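Local coordinates for protein AvtR (Acidianus filamentous virus 6, PDB 4HV0) that probably binds DNA through a ribbon-helix-helix domain and acts as a transcriptional regulator of a virus of hyperthermophilic archaea, at residues A[3-13]-A[88-96]. Numbering follows the deposited sequence.
Sequences VTVEEEVYEFL and LNRFLKEMI
Asn89 joins helix 88-96 to the junction of strand 3-6 and helix 7-13 by using both ends of its amide. Asn89 OD1 accepts from the backbone N of Glu6 at 2.8 Å; the N-H points almost straight at the oxygen (166°) but the donor lies 45° above the carbonyl plane. Asn89 ND2 donates, nearly within the amide plane, to Glu6 OE2 at 3.1 Å, a more bent bond that meets the carboxylate from above its plane. The two bonds together limit rotation of the amide, whose end comes up to the start of helix 7-13 with CG anti to the backbone N.

Charge adds to this grip. Lys93 NZ forms a salt bridge with the same Glu6 OE2 at 2.7 Å, on its syn lone pair, so that oxygen takes two donors. The lysine chain bends at chi3 to bring the ammonium there. A water bridges Thr4 O and Asn89 N.

Apolar packing occupies the rest. Val3 CG1 meets Leu88 CD2 at 3.5 Å, the side chains crossing at about a right angle. Val9 CG1 sits against Leu92 CB at 4.0 Å, while its CG2 lies against CA and CB of Lys93. Farther along, Ile96 CG1 lies 3.8 Å above one face of the Phe12 ring, offset toward the rim, and Phe12 CE2 meets CE of selenomethionine Met95 at 3.7 Å.

The axes of helices 7-13 and 88-96 are inclined at 62°. Strand 3-6, an outer strand within this chain, pairs antiparallel with strand 60-65, while Leu13 and Met95 both reach helix 24-36, the second helix of the ribbon-helix-helix family region; helix 88-96 thus packs against all three of its elements.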
# COMPACT_ATOMS: atom_id res chain seq x y z
N VAL A 3 1.79 -6.77 -0.39
CA VAL A 3 1.15 -6.01 -1.47
C VAL A 3 2.04 -5.97 -2.72
O VAL A 3 3.27 -6.05 -2.64
CB VAL A 3 0.91 -4.57 -0.98
CG1 VAL A 3 0.11 -3.77 -2.00
CG2 VAL A 3 0.25 -4.56 0.39
N THR A 4 1.45 -5.87 -3.90
CA THR A 4 2.22 -5.61 -5.13
C THR A 4 1.76 -4.34 -5.81
O THR A 4 0.59 -4.21 -6.13
CB THR A 4 2.09 -6.73 -6.14
OG1 THR A 4 2.27 -7.99 -5.47
CG2 THR A 4 3.14 -6.55 -7.19
N VAL A 5 2.68 -3.40 -6.03
CA VAL A 5 2.33 -2.13 -6.67
C VAL A 5 3.16 -1.81 -7.91
O VAL A 5 4.28 -2.22 -8.03
CB VAL A 5 2.38 -0.98 -5.62
CG1 VAL A 5 1.39 -1.27 -4.50
CG2 VAL A 5 3.78 -0.80 -5.01
N GLU A 6 2.60 -0.98 -8.79
CA GLU A 6 3.32 -0.41 -9.91
C GLU A 6 4.40 0.58 -9.45
O GLU A 6 4.32 1.16 -8.36
CB GLU A 6 2.38 0.44 -10.71
CG GLU A 6 1.29 -0.22 -11.50
CD GLU A 6 0.31 0.83 -12.05
OE1 GLU A 6 0.74 1.99 -12.23
OE2 GLU A 6 -0.87 0.50 -12.30
N GLU A 7 5.35 0.86 -10.32
CA GLU A 7 6.48 1.74 -9.98
C GLU A 7 6.06 3.17 -9.60
O GLU A 7 6.54 3.72 -8.62
CB GLU A 7 7.46 1.75 -11.15
CG GLU A 7 8.76 2.47 -10.91
CD GLU A 7 9.77 2.21 -12.00
OE1 GLU A 7 9.35 1.74 -13.10
OE2 GLU A 7 10.97 2.45 -11.77
N GLU A 8 5.16 3.76 -10.38
CA GLU A 8 4.67 5.10 -10.05
C GLU A 8 4.12 5.18 -8.61
O GLU A 8 4.40 6.14 -7.86
CB GLU A 8 3.63 5.54 -11.06
CG GLU A 8 3.22 6.99 -10.87
CD GLU A 8 2.29 7.50 -11.95
OE1 GLU A 8 1.85 6.70 -12.82
OE2 GLU A 8 1.99 8.72 -11.93
N VAL A 9 3.37 4.17 -8.21
CA VAL A 9 2.81 4.13 -6.87
C VAL A 9 3.92 4.00 -5.83
O VAL A 9 3.90 4.69 -4.79
CB VAL A 9 1.77 3.00 -6.71
CG1 VAL A 9 1.39 2.82 -5.25
CG2 VAL A 9 0.54 3.29 -7.54
N TYR A 10 4.89 3.13 -6.11
CA TYR A 10 6.00 2.93 -5.18
C TYR A 10 6.81 4.22 -5.01
O TYR A 10 7.15 4.58 -3.88
CB TYR A 10 6.90 1.82 -5.66
CG TYR A 10 8.02 1.51 -4.68
CD1 TYR A 10 7.76 0.82 -3.51
CD2 TYR A 10 9.32 1.93 -4.93
CE1 TYR A 10 8.78 0.54 -2.61
CE2 TYR A 10 10.34 1.65 -4.04
CZ TYR A 10 10.07 0.95 -2.88
OH TYR A 10 11.08 0.68 -1.99
N GLU A 11 7.09 4.93 -6.10
CA GLU A 11 7.83 6.18 -6.00
C GLU A 11 7.09 7.09 -5.02
O GLU A 11 7.69 7.60 -4.06
CB GLU A 11 8.02 6.89 -7.36
CG GLU A 11 8.78 6.12 -8.43
CD GLU A 11 10.08 5.48 -7.96
OE1 GLU A 11 10.81 6.07 -7.13
OE2 GLU A 11 10.39 4.36 -8.42
N PHE A 12 5.79 7.25 -5.26
CA PHE A 12 4.97 8.08 -4.40
C PHE A 12 5.04 7.67 -2.94
O PHE A 12 5.23 8.50 -2.07
CB PHE A 12 3.52 8.05 -4.85
CG PHE A 12 2.59 8.67 -3.85
CD1 PHE A 12 2.40 10.05 -3.85
CD2 PHE A 12 1.94 7.89 -2.90
CE1 PHE A 12 1.55 10.64 -2.92
CE2 PHE A 12 1.09 8.49 -1.97
CZ PHE A 12 0.90 9.86 -1.98
N LEU A 13 4.91 6.38 -2.66
CA LEU A 13 5.00 5.90 -1.29
C LEU A 13 6.37 6.10 -0.69
O LEU A 13 6.50 6.41 0.50
CB LEU A 13 4.67 4.41 -1.24
CG LEU A 13 3.22 4.00 -1.50
CD1 LEU A 13 3.12 2.47 -1.60
CD2 LEU A 13 2.25 4.55 -0.45
N LEU A 88 -5.66 -3.10 -4.41
CA LEU A 88 -5.05 -2.14 -3.57
C LEU A 88 -4.25 -1.16 -4.44
O LEU A 88 -4.24 0.07 -4.17
CB LEU A 88 -4.15 -2.83 -2.58
CG LEU A 88 -3.47 -1.85 -1.63
CD1 LEU A 88 -4.40 -0.83 -1.05
CD2 LEU A 88 -2.90 -2.75 -0.56
N ASN A 89 -3.57 -1.69 -5.45
CA ASN A 89 -2.71 -0.85 -6.30
C ASN A 89 -3.53 0.20 -6.98
O ASN A 89 -3.15 1.34 -7.02
CB ASN A 89 -1.98 -1.65 -7.39
CG ASN A 89 -1.14 -0.75 -8.34
OD1 ASN A 89 -0.05 -0.31 -8.00
ND2 ASN A 89 -1.65 -0.50 -9.51
N ARG A 90 -4.66 -0.19 -7.54
CA ARG A 90 -5.48 0.76 -8.23
C ARG A 90 -6.07 1.80 -7.23
O ARG A 90 -6.15 2.97 -7.56
CB ARG A 90 -6.61 0.09 -8.98
CG ARG A 90 -7.38 1.05 -9.90
CD ARG A 90 -8.51 0.29 -10.54
NE ARG A 90 -9.79 0.84 -10.08
CZ ARG A 90 -10.88 0.14 -9.78
NH1 ARG A 90 -10.90 -1.17 -9.89
NH2 ARG A 90 -11.95 0.76 -9.38
N PHE A 91 -6.43 1.36 -6.03
CA PHE A 91 -6.92 2.26 -5.01
C PHE A 91 -5.85 3.31 -4.66
O PHE A 91 -6.12 4.49 -4.72
CB PHE A 91 -7.32 1.43 -3.80
CG PHE A 91 -7.66 2.20 -2.58
CD1 PHE A 91 -8.94 2.61 -2.35
CD2 PHE A 91 -6.71 2.40 -1.60
CE1 PHE A 91 -9.26 3.29 -1.19
CE2 PHE A 91 -7.02 3.06 -0.43
CZ PHE A 91 -8.29 3.51 -0.22
N LEU A 92 -4.64 2.88 -4.38
CA LEU A 92 -3.54 3.82 -4.12
C LEU A 92 -3.24 4.71 -5.33
O LEU A 92 -2.94 5.88 -5.18
CB LEU A 92 -2.27 3.08 -3.74
CG LEU A 92 -2.31 2.26 -2.47
CD1 LEU A 92 -1.13 1.31 -2.44
CD2 LEU A 92 -2.26 3.20 -1.27
N LYS A 93 -3.36 4.17 -6.53
CA LYS A 93 -3.13 4.94 -7.76
C LYS A 93 -4.15 6.06 -7.93
O LYS A 93 -3.81 7.16 -8.34
CB LYS A 93 -3.16 4.01 -8.97
CG LYS A 93 -2.49 4.51 -10.23
CD LYS A 93 -2.25 3.37 -11.24
CE LYS A 93 -3.53 2.62 -11.69
NZ LYS A 93 -3.38 1.48 -12.64
N GLU A 94 -5.41 5.78 -7.63
CA GLU A 94 -6.47 6.78 -7.73
C GLU A 94 -6.35 7.88 -6.68
O GLU A 94 -6.79 9.01 -6.87
CB GLU A 94 -7.84 6.12 -7.57
CG GLU A 94 -8.20 5.19 -8.73
CD GLU A 94 -9.59 4.63 -8.60
OE1 GLU A 94 -10.37 5.08 -7.71
OE2 GLU A 94 -9.93 3.75 -9.42
N MSE A 95 -5.81 7.51 -5.53
CA MSE A 95 -5.61 8.42 -4.44
C MSE A 95 -4.48 9.36 -4.79
O MSE A 95 -4.58 10.55 -4.54
CB MSE A 95 -5.25 7.50 -3.29
CG MSE A 95 -5.40 8.24 -2.00
SE MSE A 95 -4.29 7.18 -0.80
CE MSE A 95 -2.51 7.89 -1.22
N ILE A 96 -3.41 8.84 -5.39
CA ILE A 96 -2.32 9.66 -5.90
C ILE A 96 -2.89 10.71 -6.85
O ILE A 96 -2.82 11.92 -6.58
CB ILE A 96 -1.28 8.82 -6.68
CG1 ILE A 96 -0.64 7.71 -5.83
CG2 ILE A 96 -0.21 9.71 -7.30
CD1 ILE A 96 -0.49 8.02 -4.37
O HOH W 1 -2.66 -4.39 -5.70